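Local structure of phosphoenolpyruvate--glycerone phosphotransferase (Enterococcus faecalis, 3B48) at residues Lys5-Leu10 with Arg65-Phe70; Val11-Met16 with Leu73-Leu78; His37-Thr42 with Met52-Thr57; His96-Pro101 with Gln121-Ala126. The protein probably serves as the phosphoryl-donor subunit of a dihydroxyacetone kinase complex, passing on phosphoryl groups that come from phosphoenolpyruvate through a relay of histidines. One frame throughout, in Å; residues are numbered along the deposited sequence.

Contact 1: residues Lys5-Leu10 with Arg65-Phe70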
loop_
_atom_site.group_PDB
_atom_site.type_symbol
_atom_site.label_atom_id
_atom_site.label_comp_id
_atom_site.label_asym_id
_atom_site.label_seq_id
_atom_site.Cartn_x
_atom_site.Cartn_y
_atom_site.Cartn_z
ATOM N N LYS B 5 24.023 2.684 4.032
ATOM C CA LYS B 5 23.112 3.802 4.183
ATOM C C LYS B 5 21.977 3.766 3.177
ATOM O O LYS B 5 22.192 3.833 1.972
ATOM C CB LYS B 5 23.882 5.117 4.190
ATOM C CG LYS B 5 24.472 5.379 5.559
ATOM C CD LYS B 5 25.872 5.928 5.510
ATOM C CE LYS B 5 26.437 6.051 6.908
ATOM N NZ LYS B 5 27.503 7.086 6.937
ATOM N N ALA B 6 20.763 3.630 3.706
ATOM C CA ALA B 6 19.560 3.493 2.898
ATOM C C ALA B 6 18.431 4.434 3.335
ATOM O O ALA B 6 18.257 4.736 4.525
ATOM C CB ALA B 6 19.086 2.069 2.882
ATOM N N ASP B 7 17.713 4.928 2.333
ATOM C CA ASP B 7 16.481 5.662 2.544
ATOM C C ASP B 7 15.389 5.054 1.686
ATOM O O ASP B 7 15.642 4.618 0.542
ATOM C CB ASP B 7 16.644 7.136 2.176
ATOM C CG ASP B 7 17.711 7.829 2.985
ATOM O OD1 ASP B 7 18.852 7.330 2.992
ATOM O OD2 ASP B 7 17.425 8.895 3.583
ATOM N N ILE B 8 14.185 5.026 2.259
ATOM C CA ILE B 8 12.970 4.657 1.556
ATOM C C ILE B 8 12.145 5.895 1.281
ATOM O O ILE B 8 11.738 6.632 2.200
ATOM C CB ILE B 8 12.117 3.652 2.356
ATOM C CG1 ILE B 8 12.836 2.303 2.472
ATOM C CG2 ILE B 8 10.728 3.489 1.715
ATOM C CD1 ILE B 8 12.288 1.419 3.544
ATOM N N LEU B 9 11.891 6.120 0.004
ATOM C CA LEU B 9 11.094 7.272 -0.417
ATOM C C LEU B 9 9.768 6.752 -0.962
ATOM O O LEU B 9 9.731 5.911 -1.899
ATOM C CB LEU B 9 11.829 8.143 -1.451
ATOM C CG LEU B 9 13.139 8.905 -1.158
ATOM C CD1 LEU B 9 14.349 7.976 -0.830
ATOM C CD2 LEU B 9 13.448 9.805 -2.373
ATOM N N LEU B 10 8.712 7.262 -0.321
ATOM C CA LEU B 10 7.339 6.835 -0.490
ATOM C C LEU B 10 6.580 7.918 -1.247
ATOM O O LEU B 10 6.304 8.993 -0.692
ATOM C CB LEU B 10 6.674 6.641 0.891
ATOM C CG LEU B 10 7.378 5.719 1.905
ATOM C CD1 LEU B 10 6.709 5.883 3.258
ATOM C CD2 LEU B 10 7.230 4.318 1.433
ATOM N N ARG B 65 24.121 7.670 0.667
ATOM C CA ARG B 65 22.909 6.865 0.725
ATOM C C ARG B 65 22.562 6.148 -0.600
ATOM O O ARG B 65 22.809 6.646 -1.711
ATOM C CB ARG B 65 21.671 7.705 1.128
ATOM C CG ARG B 65 21.881 8.950 1.989
ATOM C CD ARG B 65 22.271 8.641 3.410
ATOM N NE ARG B 65 21.230 7.931 4.148
ATOM C CZ ARG B 65 21.244 7.715 5.458
ATOM N NH1 ARG B 65 22.247 8.168 6.204
ATOM N NH2 ARG B 65 20.252 7.048 6.024
ATOM N N GLU B 66 21.961 4.975 -0.447
ATOM C CA GLU B 66 21.171 4.342 -1.502
ATOM C C GLU B 66 19.732 4.749 -1.337
ATOM O O GLU B 66 19.180 4.626 -0.243
ATOM C CB GLU B 66 21.268 2.818 -1.400
ATOM C CG GLU B 66 22.705 2.363 -1.344
ATOM C CD GLU B 66 23.487 2.771 -2.587
ATOM O OE1 GLU B 66 22.850 2.985 -3.657
ATOM O OE2 GLU B 66 24.736 2.852 -2.485
ATOM N N PHE B 67 19.127 5.244 -2.409
ATOM C CA PHE B 67 17.744 5.749 -2.334
ATOM C C PHE B 67 16.790 4.834 -3.069
ATOM O O PHE B 67 16.882 4.690 -4.303
ATOM C CB PHE B 67 17.625 7.170 -2.889
ATOM C CG PHE B 67 18.535 8.174 -2.217
ATOM C CD1 PHE B 67 18.150 8.798 -1.019
ATOM C CD2 PHE B 67 19.762 8.516 -2.798
ATOM C CE1 PHE B 67 18.973 9.720 -0.399
ATOM C CE2 PHE B 67 20.604 9.431 -2.196
ATOM C CZ PHE B 67 20.223 10.047 -0.997
ATOM N N LEU B 68 15.878 4.243 -2.294
ATOM C CA LEU B 68 14.836 3.310 -2.783
ATOM C C LEU B 68 13.483 3.982 -2.929
ATOM O O LEU B 68 12.906 4.475 -1.943
ATOM C CB LEU B 68 14.704 2.102 -1.843
ATOM C CG LEU B 68 15.974 1.483 -1.245
ATOM C CD1 LEU B 68 15.678 0.074 -0.743
ATOM C CD2 LEU B 68 17.208 1.488 -2.172
ATOM N N ILE B 69 12.995 4.032 -4.165
ATOM C CA ILE B 69 11.754 4.766 -4.493
ATOM C C ILE B 69 10.551 3.840 -4.720
ATOM O O ILE B 69 10.579 3.016 -5.626
ATOM C CB ILE B 69 11.949 5.768 -5.705
ATOM C CG1 ILE B 69 12.677 7.043 -5.260
ATOM C CG2 ILE B 69 10.627 6.237 -6.244
ATOM C CD1 ILE B 69 14.151 6.911 -5.085
ATOM N N PHE B 70 9.538 3.961 -3.856
ATOM C CA PHE B 70 8.268 3.268 -3.999
ATOM C C PHE B 70 7.121 4.253 -4.351
ATOM O O PHE B 70 7.040 5.348 -3.797
ATOM C CB PHE B 70 7.899 2.496 -2.726
ATOM C CG PHE B 70 8.965 1.569 -2.250
ATOM C CD1 PHE B 70 8.815 0.193 -2.379
ATOM C CD2 PHE B 70 10.142 2.061 -1.689
ATOM C CE1 PHE B 70 9.812 -0.665 -1.954
ATOM C CE2 PHE B 70 11.130 1.188 -1.239
ATOM C CZ PHE B 70 10.971 -0.163 -1.384
#
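K5 O receives the N-H of E66 (2.7 Å from E66 N to K5 O) and starts a parallel ladder in which A6 to L10 pair one for one with E66 to F70. The axes of the two strands come within 4.8 Å of each other and run 22° apart. In the usual parallel pattern D7 and L9 each bond to two residues of the other strand: D7 N gives to E66 O and D7 O takes from L68 N, while L9 N gives to L68 O (2.7 Å) and L9 O takes from F70 N.

Charged groups gather at the start of the ladder. R65 NE reaches the syn lone pair of D7 OD1 at 2.7 Å, nearly straight (163°), with the oxygen in the guanidinium plane. Carboxylate and guanidinium are turned 78° against each other, and NH2 adds only weak bonds to D7 OD1 and A6 O. Bends at chi2 and chi3 fold R65 back against K5, whose CB and CG lie over one guanidinium face; K5 NZ itself pairs with D64. D7 OD2 is held by H37 NE2, and E66 OE1 by H94 and H96.

Apolar packing follows along both faces. L9 CD1 meets the edge of the F67 ring (3.9 Å from L9 CD1 to F67 CD1), and L9 CD2 touches I69 CD1. On the other face I8 CG2 lies 3.7 Å from F70 CD2; I8 and F70 pack against helix 102-113, and F70 also against helix 119-127. These are the two central strands of a parallel four-stranded sheet of order 2-1-3-4, the core of the EIIA-Man alpha/beta fold.

Contact 2: residues Val11-Met16 with Leu73-Leu78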
loop_
_atom_site.group_PDB
_atom_site.type_symbol
_atom_site.label_atom_id
_atom_site.label_comp_id
_atom_site.label_asym_id
_atom_site.label_seq_id
_atom_site.Cartn_x
_atom_site.Cartn_y
_atom_site.Cartn_z
ATOM N N VAL B 11 6.242 7.618 -2.500
ATOM C CA VAL B 11 5.495 8.546 -3.377
ATOM C C VAL B 11 4.029 8.116 -3.592
ATOM O O VAL B 11 3.743 6.964 -3.814
ATOM C CB VAL B 11 6.228 8.747 -4.709
ATOM C CG1 VAL B 11 5.634 9.928 -5.470
ATOM C CG2 VAL B 11 7.746 8.920 -4.420
ATOM N N SER B 12 3.106 9.064 -3.458
ATOM C CA SER B 12 1.701 8.750 -3.629
ATOM C C SER B 12 1.005 10.032 -3.978
ATOM O O SER B 12 1.575 11.076 -3.764
ATOM C CB SER B 12 1.135 8.169 -2.314
ATOM O OG SER B 12 -0.230 7.801 -2.428
ATOM N N HIS B 13 -0.224 9.965 -4.496
ATOM C CA HIS B 13 -1.127 11.130 -4.422
ATOM C C HIS B 13 -1.459 11.554 -2.989
ATOM O O HIS B 13 -1.632 12.705 -2.723
ATOM C CB HIS B 13 -2.436 10.865 -5.159
ATOM C CG HIS B 13 -2.353 11.092 -6.628
ATOM N ND1 HIS B 13 -3.406 11.594 -7.363
ATOM C CD2 HIS B 13 -1.339 10.902 -7.502
ATOM C CE1 HIS B 13 -3.044 11.697 -8.628
ATOM N NE2 HIS B 13 -1.794 11.282 -8.736
ATOM N N SER B 14 -1.546 10.593 -2.079
ATOM C CA SER B 14 -2.067 10.820 -0.729
ATOM C C SER B 14 -0.914 10.953 0.239
ATOM O O SER B 14 -0.095 10.039 0.361
ATOM C CB SER B 14 -2.993 9.647 -0.327
ATOM O OG SER B 14 -3.367 9.623 1.043
ATOM N N LYS B 15 -0.854 12.112 0.901
ATOM C CA LYS B 15 0.060 12.352 2.010
ATOM C C LYS B 15 -0.396 11.520 3.209
ATOM O O LYS B 15 0.427 11.057 4.000
ATOM C CB LYS B 15 0.158 13.847 2.362
ATOM C CG LYS B 15 1.118 14.135 3.555
ATOM C CD LYS B 15 1.416 15.649 3.742
ATOM C CE LYS B 15 1.904 16.016 5.163
ATOM N NZ LYS B 15 3.325 15.595 5.453
HETATM N N MSE B 16 -1.700 11.310 3.334
HETATM C CA MSE B 16 -2.194 10.406 4.375
HETATM C C MSE B 16 -1.588 8.997 4.295
HETATM O O MSE B 16 -1.180 8.421 5.326
HETATM C CB MSE B 16 -3.706 10.297 4.337
HETATM C CG MSE B 16 -4.416 11.178 5.286
HETATM SE SE MSE B 16 -6.217 10.434 5.486
HETATM C CE MSE B 16 -6.094 9.897 7.388
ATOM N N LEU B 73 0.571 4.581 -7.627
ATOM C CA LEU B 73 -0.241 4.662 -8.813
ATOM C C LEU B 73 -0.113 5.999 -9.509
ATOM O O LEU B 73 0.181 7.036 -8.881
ATOM C CB LEU B 73 -1.726 4.499 -8.430
ATOM C CG LEU B 73 -2.297 3.261 -7.705
ATOM C CD1 LEU B 73 -3.449 3.704 -6.876
ATOM C CD2 LEU B 73 -2.712 2.141 -8.684
ATOM N N GLY B 74 -0.420 5.982 -10.799
ATOM C CA GLY B 74 -0.667 7.189 -11.543
ATOM C C GLY B 74 0.511 8.097 -11.712
ATOM O O GLY B 74 1.520 7.716 -12.277
ATOM N N SER B 75 0.353 9.316 -11.222
ATOM C CA SER B 75 1.318 10.367 -11.430
ATOM C C SER B 75 2.436 10.247 -10.407
ATOM O O SER B 75 3.508 10.810 -10.591
ATOM C CB SER B 75 0.642 11.747 -11.354
ATOM O OG SER B 75 0.338 12.090 -10.010
ATOM N N ALA B 76 2.179 9.498 -9.342
ATOM C CA ALA B 76 3.216 9.093 -8.419
ATOM C C ALA B 76 4.302 8.319 -9.167
ATOM O O ALA B 76 5.497 8.586 -9.001
ATOM C CB ALA B 76 2.633 8.273 -7.287
ATOM N N VAL B 77 3.878 7.388 -10.009
ATOM C CA VAL B 77 4.778 6.556 -10.799
ATOM C C VAL B 77 5.553 7.428 -11.771
ATOM O O VAL B 77 6.789 7.341 -11.841
ATOM C CB VAL B 77 3.985 5.416 -11.547
ATOM C CG1 VAL B 77 4.871 4.648 -12.544
ATOM C CG2 VAL B 77 3.388 4.446 -10.528
ATOM N N LEU B 78 4.821 8.259 -12.516
ATOM C CA LEU B 78 5.421 9.212 -13.441
ATOM C C LEU B 78 6.417 10.149 -12.733
ATOM O O LEU B 78 7.548 10.344 -13.226
ATOM C CB LEU B 78 4.351 10.011 -14.202
ATOM C CG LEU B 78 4.938 10.997 -15.221
ATOM C CD1 LEU B 78 5.618 10.271 -16.395
ATOM C CD2 LEU B 78 3.890 11.970 -15.743
HETATM O O HOH W 1 -1.086 7.820 -6.027
#
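S12 and A76 bring the two backbones nearest, 5.0 Å from S12 CA to A76 CA, where the chain leaving strand 6-11 passes the first turn of helix 75-84. At this point A76 CB rests on S12 CA (3.8 Å) and V11 CG1 reaches A76 CB at 3.9 Å, a small apolar patch beside the polar part of the contact.

The main polar bond joins side chains: H13 NE2 and S75 OG are 2.6 Å apart, and either may be the donor. The hydroxyl meets the imidazole at its edge, near the ring plane. H13 holds CG anti to its carbonyl carbon (chi1 -83°), which swings the ring from the loop toward the helix start. S75 answers by setting OG between its backbone N and carbonyl carbon (chi1 75°), on the side facing the ring. A water adds a second link, accepting from H13 N at 2.8 Å and donating to L73 O at 3.2 Å.

The loop around H13 is pinned as well. S12 OG accepts from S14 N in an ST turn and also bonds D72, while S14 caps helix 15-27 through the backbone N of I17. S49 packs against both H13 and S75, and L73 touches F107 of the second subunit.

The place of H13, just past the first strand, is consistent with that of the phosphorylated histidine of EIIA-Man proteins. The hydroxyl bond at NE2, near the ring plane, and the water link from the backbone N tie both ring and backbone of H13 to the start of helix 75-84, restraining rotation of the imidazole.

Contact 3: residues His37-Thr42 with Met52-Thr57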
loop_
_atom_site.group_PDB
_atom_site.type_symbol
_atom_site.label_atom_id
_atom_site.label_comp_id
_atom_site.label_asym_id
_atom_site.label_seq_id
_atom_site.Cartn_x
_atom_site.Cartn_y
_atom_site.Cartn_z
ATOM N N HIS B 37 11.106 8.567 4.090
ATOM C CA HIS B 37 10.623 9.910 3.767
ATOM C C HIS B 37 9.155 9.794 3.309
ATOM O O HIS B 37 8.861 9.026 2.384
ATOM C CB HIS B 37 11.498 10.545 2.673
ATOM C CG HIS B 37 12.954 10.644 3.040
ATOM N ND1 HIS B 37 13.503 11.764 3.624
ATOM C CD2 HIS B 37 13.964 9.748 2.932
ATOM C CE1 HIS B 37 14.790 11.570 3.828
ATOM N NE2 HIS B 37 15.094 10.350 3.426
ATOM N N SER B 38 8.242 10.512 3.978
ATOM C CA SER B 38 6.873 10.594 3.514
ATOM C C SER B 38 6.773 11.660 2.424
ATOM O O SER B 38 6.832 12.876 2.711
ATOM C CB SER B 38 5.901 10.897 4.667
ATOM O OG SER B 38 4.592 11.098 4.148
ATOM N N LEU B 39 6.637 11.222 1.178
ATOM C CA LEU B 39 6.617 12.165 0.054
ATOM C C LEU B 39 5.326 12.211 -0.749
ATOM O O LEU B 39 5.318 12.642 -1.905
ATOM C CB LEU B 39 7.850 11.976 -0.861
ATOM C CG LEU B 39 9.253 11.948 -0.199
ATOM C CD1 LEU B 39 10.280 11.685 -1.243
ATOM C CD2 LEU B 39 9.597 13.239 0.571
ATOM N N GLY B 40 4.228 11.802 -0.129
ATOM C CA GLY B 40 2.912 11.922 -0.754
ATOM C C GLY B 40 2.352 13.342 -0.831
ATOM O O GLY B 40 2.629 14.187 0.019
ATOM N N GLY B 41 1.514 13.586 -1.836
ATOM C CA GLY B 41 0.836 14.849 -1.943
ATOM C C GLY B 41 1.590 15.856 -2.781
ATOM O O GLY B 41 2.753 15.656 -3.140
ATOM N N THR B 42 0.915 16.936 -3.125
ATOM C CA THR B 42 1.585 18.042 -3.754
ATOM C C THR B 42 2.264 18.894 -2.679
ATOM O O THR B 42 2.133 18.621 -1.485
ATOM C CB THR B 42 0.602 18.907 -4.556
ATOM O OG1 THR B 42 -0.224 19.647 -3.647
ATOM C CG2 THR B 42 -0.254 18.014 -5.481
HETATM N N MSE B 52 9.660 17.124 -7.595
HETATM C CA MSE B 52 10.604 17.994 -6.906
HETATM C C MSE B 52 10.747 17.650 -5.408
HETATM O O MSE B 52 11.726 17.994 -4.780
HETATM C CB MSE B 52 10.204 19.452 -7.115
HETATM C CG MSE B 52 11.377 20.442 -7.139
HETATM SE SE MSE B 52 12.636 20.117 -8.615
HETATM C CE MSE B 52 11.446 20.457 -10.121
ATOM N N LYS B 53 9.792 16.922 -4.853
ATOM C CA LYS B 53 9.914 16.413 -3.451
ATOM C C LYS B 53 11.012 15.356 -3.308
ATOM O O LYS B 53 11.794 15.402 -2.368
ATOM C CB LYS B 53 8.553 15.915 -2.916
ATOM C CG LYS B 53 7.535 17.056 -2.838
ATOM C CD LYS B 53 6.183 16.581 -2.355
ATOM C CE LYS B 53 5.993 16.861 -0.879
ATOM N NZ LYS B 53 4.732 16.236 -0.402
ATOM N N ILE B 54 11.059 14.456 -4.297
ATOM C CA ILE B 54 12.097 13.456 -4.465
ATOM C C ILE B 54 13.458 14.113 -4.720
ATOM O O ILE B 54 14.413 13.842 -3.989
ATOM C CB ILE B 54 11.757 12.482 -5.640
ATOM C CG1 ILE B 54 10.325 11.933 -5.501
ATOM C CG2 ILE B 54 12.761 11.349 -5.706
ATOM C CD1 ILE B 54 9.800 11.026 -6.648
ATOM N N ILE B 55 13.533 15.001 -5.733
ATOM C CA ILE B 55 14.764 15.708 -6.066
ATOM C C ILE B 55 15.334 16.441 -4.846
ATOM O O ILE B 55 16.480 16.209 -4.469
ATOM C CB ILE B 55 14.616 16.730 -7.263
ATOM C CG1 ILE B 55 13.953 16.123 -8.515
ATOM C CG2 ILE B 55 15.985 17.397 -7.624
ATOM C CD1 ILE B 55 14.651 14.954 -9.070
ATOM N N ASP B 56 14.559 17.351 -4.254
ATOM C CA ASP B 56 14.987 18.043 -3.040
ATOM C C ASP B 56 15.428 17.070 -1.922
ATOM O O ASP B 56 16.455 17.275 -1.303
ATOM C CB ASP B 56 13.873 18.941 -2.521
ATOM C CG ASP B 56 13.635 20.167 -3.395
ATOM O OD1 ASP B 56 14.584 20.673 -4.059
ATOM O OD2 ASP B 56 12.474 20.636 -3.397
ATOM N N THR B 57 14.652 16.016 -1.677
ATOM C CA THR B 57 15.014 15.008 -0.685
ATOM C C THR B 57 16.387 14.395 -0.961
ATOM O O THR B 57 17.243 14.390 -0.077
ATOM C CB THR B 57 13.914 13.930 -0.570
ATOM O OG1 THR B 57 12.683 14.558 -0.174
ATOM C CG2 THR B 57 14.302 12.890 0.430
HETATM O O HOH W 2 4.360 14.602 1.712
#
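T57 lays its methyl over one face of the H37 imidazole: CG2 is 3.6 Å from the ring centroid and 16° off the normal, a CH-pi contact nearest to ND1. The threonine and histidine side chains run antiparallel to each other where they overlap, while H37 NE2 bonds D7 on the neighbouring strand. T57 keeps CG2 anti to its backbone N, which carries the methyl to the ring and turns OG1 back to K53 O; that carbonyl thus takes T57 N and T57 OG1 from opposite faces of its plane.

L39 crosses T57 at a slant, its CD2 3.4 Å from T57 OG1, and its CD1 packs at 4.3 Å on I54 CG1. In this way the end of edge strand 35-38 is covered by helix 51-60, the helix of the right-handed beta-alpha-beta crossover leading to strand 66-71. I54 continues the same apolar layer onto L9 and V11.

K53 stretches alongside the loop and bends at chi3 (99°), bringing its ammonium among the carbonyls of the G40-G41 turn. K53 NZ gives a weak bond to G41 O (3.4 Å) and a firmer one to a water at 2.7 Å, which in turn donates to S38 O and G40 O.

Contact 4: residues His96-Pro101 with Gln121-Ala126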
loop_
_atom_site.group_PDB
_atom_site.type_symbol
_atom_site.label_atom_id
_atom_site.label_comp_id
_atom_site.label_asym_id
_atom_site.label_seq_id
_atom_site.Cartn_x
_atom_site.Cartn_y
_atom_site.Cartn_z
ATOM N N HIS B 96 17.097 4.031 -7.001
ATOM C CA HIS B 96 16.515 2.720 -7.336
ATOM C C HIS B 96 14.993 2.748 -7.303
ATOM O O HIS B 96 14.379 2.826 -6.219
ATOM C CB HIS B 96 17.017 1.589 -6.407
ATOM C CG HIS B 96 18.471 1.682 -6.020
ATOM N ND1 HIS B 96 19.479 1.082 -6.740
ATOM C CD2 HIS B 96 19.072 2.273 -4.958
ATOM C CE1 HIS B 96 20.641 1.314 -6.152
ATOM N NE2 HIS B 96 20.421 2.039 -5.069
ATOM N N LEU B 97 14.394 2.659 -8.487
ATOM C CA LEU B 97 12.960 2.518 -8.650
ATOM C C LEU B 97 12.592 1.083 -8.330
ATOM O O LEU B 97 12.982 0.149 -9.052
ATOM C CB LEU B 97 12.549 2.811 -10.098
ATOM C CG LEU B 97 12.686 4.236 -10.609
ATOM C CD1 LEU B 97 12.540 4.265 -12.130
ATOM C CD2 LEU B 97 11.694 5.175 -9.929
ATOM N N VAL B 98 11.833 0.887 -7.260
ATOM C CA VAL B 98 11.612 -0.473 -6.811
ATOM C C VAL B 98 10.293 -0.942 -7.357
ATOM O O VAL B 98 9.236 -0.422 -6.999
ATOM C CB VAL B 98 11.664 -0.645 -5.269
ATOM C CG1 VAL B 98 11.891 -2.128 -4.899
ATOM C CG2 VAL B 98 12.749 0.214 -4.655
ATOM N N ASP B 99 10.358 -1.918 -8.259
ATOM C CA ASP B 99 9.146 -2.470 -8.847
ATOM C C ASP B 99 8.457 -3.367 -7.831
ATOM O O ASP B 99 8.593 -4.589 -7.851
ATOM C CB ASP B 99 9.455 -3.224 -10.129
ATOM C CG ASP B 99 8.271 -3.262 -11.058
ATOM O OD1 ASP B 99 7.130 -3.282 -10.556
ATOM O OD2 ASP B 99 8.468 -3.263 -12.285
ATOM N N ALA B 100 7.695 -2.730 -6.943
ATOM C CA ALA B 100 7.101 -3.396 -5.782
ATOM C C ALA B 100 5.906 -2.591 -5.291
ATOM O O ALA B 100 5.879 -1.372 -5.476
ATOM C CB ALA B 100 8.153 -3.542 -4.649
ATOM N N PRO B 101 4.926 -3.258 -4.639
ATOM C CA PRO B 101 3.813 -2.466 -4.149
ATOM C C PRO B 101 4.274 -1.549 -3.038
ATOM O O PRO B 101 5.249 -1.858 -2.345
ATOM C CB PRO B 101 2.804 -3.498 -3.642
ATOM C CG PRO B 101 3.545 -4.754 -3.460
ATOM C CD PRO B 101 4.793 -4.688 -4.301
ATOM N N GLN B 121 19.649 -7.895 -2.025
ATOM C CA GLN B 121 18.670 -8.627 -1.236
ATOM C C GLN B 121 17.555 -7.731 -0.682
ATOM O O GLN B 121 16.393 -8.128 -0.630
ATOM C CB GLN B 121 19.347 -9.422 -0.110
ATOM C CG GLN B 121 18.568 -10.666 0.301
ATOM C CD GLN B 121 18.287 -11.615 -0.878
ATOM O OE1 GLN B 121 19.087 -11.721 -1.817
ATOM N NE2 GLN B 121 17.143 -12.313 -0.823
ATOM N N ILE B 122 17.920 -6.529 -0.260
ATOM C CA ILE B 122 16.940 -5.521 0.150
ATOM C C ILE B 122 15.985 -5.226 -1.005
ATOM O O ILE B 122 14.784 -5.108 -0.807
ATOM C CB ILE B 122 17.647 -4.268 0.729
ATOM C CG1 ILE B 122 18.262 -4.617 2.105
ATOM C CG2 ILE B 122 16.696 -3.047 0.818
ATOM C CD1 ILE B 122 19.376 -3.678 2.568
ATOM N N LEU B 123 16.511 -5.168 -2.219
ATOM C CA LEU B 123 15.677 -4.908 -3.385
ATOM C C LEU B 123 14.842 -6.114 -3.785
ATOM O O LEU B 123 13.699 -5.960 -4.227
ATOM C CB LEU B 123 16.514 -4.390 -4.577
ATOM C CG LEU B 123 16.980 -2.916 -4.530
ATOM C CD1 LEU B 123 18.021 -2.578 -5.602
ATOM C CD2 LEU B 123 15.805 -1.945 -4.605
ATOM N N ALA B 124 15.397 -7.316 -3.620
ATOM C CA ALA B 124 14.688 -8.520 -4.016
ATOM C C ALA B 124 13.487 -8.781 -3.113
ATOM O O ALA B 124 12.412 -9.137 -3.596
ATOM C CB ALA B 124 15.629 -9.733 -4.074
ATOM N N GLU B 125 13.663 -8.574 -1.809
ATOM C CA GLU B 125 12.568 -8.811 -0.852
ATOM C C GLU B 125 11.328 -7.969 -1.165
ATOM O O GLU B 125 10.227 -8.519 -1.280
ATOM C CB GLU B 125 13.018 -8.611 0.598
ATOM C CG GLU B 125 13.898 -9.730 1.136
ATOM C CD GLU B 125 13.456 -11.096 0.640
ATOM O OE1 GLU B 125 12.346 -11.532 1.031
ATOM O OE2 GLU B 125 14.215 -11.725 -0.143
ATOM N N ALA B 126 11.517 -6.654 -1.327
ATOM C CA ALA B 126 10.434 -5.735 -1.719
ATOM C C ALA B 126 9.710 -6.183 -2.999
ATOM O O ALA B 126 8.497 -6.374 -2.999
ATOM C CB ALA B 126 10.980 -4.331 -1.872
#
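A100 CB presses on the carbonyl of A126, 3.3 Å from A126 O, in a contact that has no hydrogen bond between its two segments. Small side chains allow this close approach of loop and helix, and A100 CB also touches A126 CB at 4.0 Å. The loop is shaped by an inverse gamma turn centred on D99, closed by a weak bond from A100 N to V98 O, and both V98 and A100 direct their CB atoms at the helix.

V98 fills the middle with both branches. Its CG1 stands anti to the backbone N (chi1 -161°) and lies 3.9 Å from A126 CB, while CG2 meets L123 CD2 at 3.7 Å. Helix 119-127 thereby covers the end of 95-97, the last strand of the parallel alpha/beta sheet within this chain, and A126 extends the layer onto F70 of the adjoining strand.

The L123 side chain lies roughly perpendicular to H96 and aslant V98. From its branch point CD2 turns to V98 and CD1 to the imidazole, 4.1 Å from H96 ND1. The other ring nitrogen, NE2, bonds E66 on the neighbouring strand. Past V98 the loop turns to the dimer partner: D99 accepts from backbone N atoms of K132, W134 and N135 of the second subunit, and P101, at the N-cap of helix 102-113, packs on P101 of that subunit.

Overall arrangement
From the N terminus, strand 6-11 opens contact 1, and its last residue and the loop after it open contact 2. The chain then passes through helix 15-27 and strand 35-38 to contact 3, the short closure of strand end onto helix 51-60 that falls within both longer loops. Strand 66-71 closes contact 1 and helix 75-84 closes contact 2, so these two cross. Contact 4 follows in series, tying strand 95-97 to helix 119-127 after helix 102-113. Contact 1 lies at the sheet centre, contacts 3 and 4 about 19 Å apart (centres) on opposite sides of the chain's centre, and contact 2 at the carboxyl ends of the middle strands; contacts 2 and 4 both reach the second subunit.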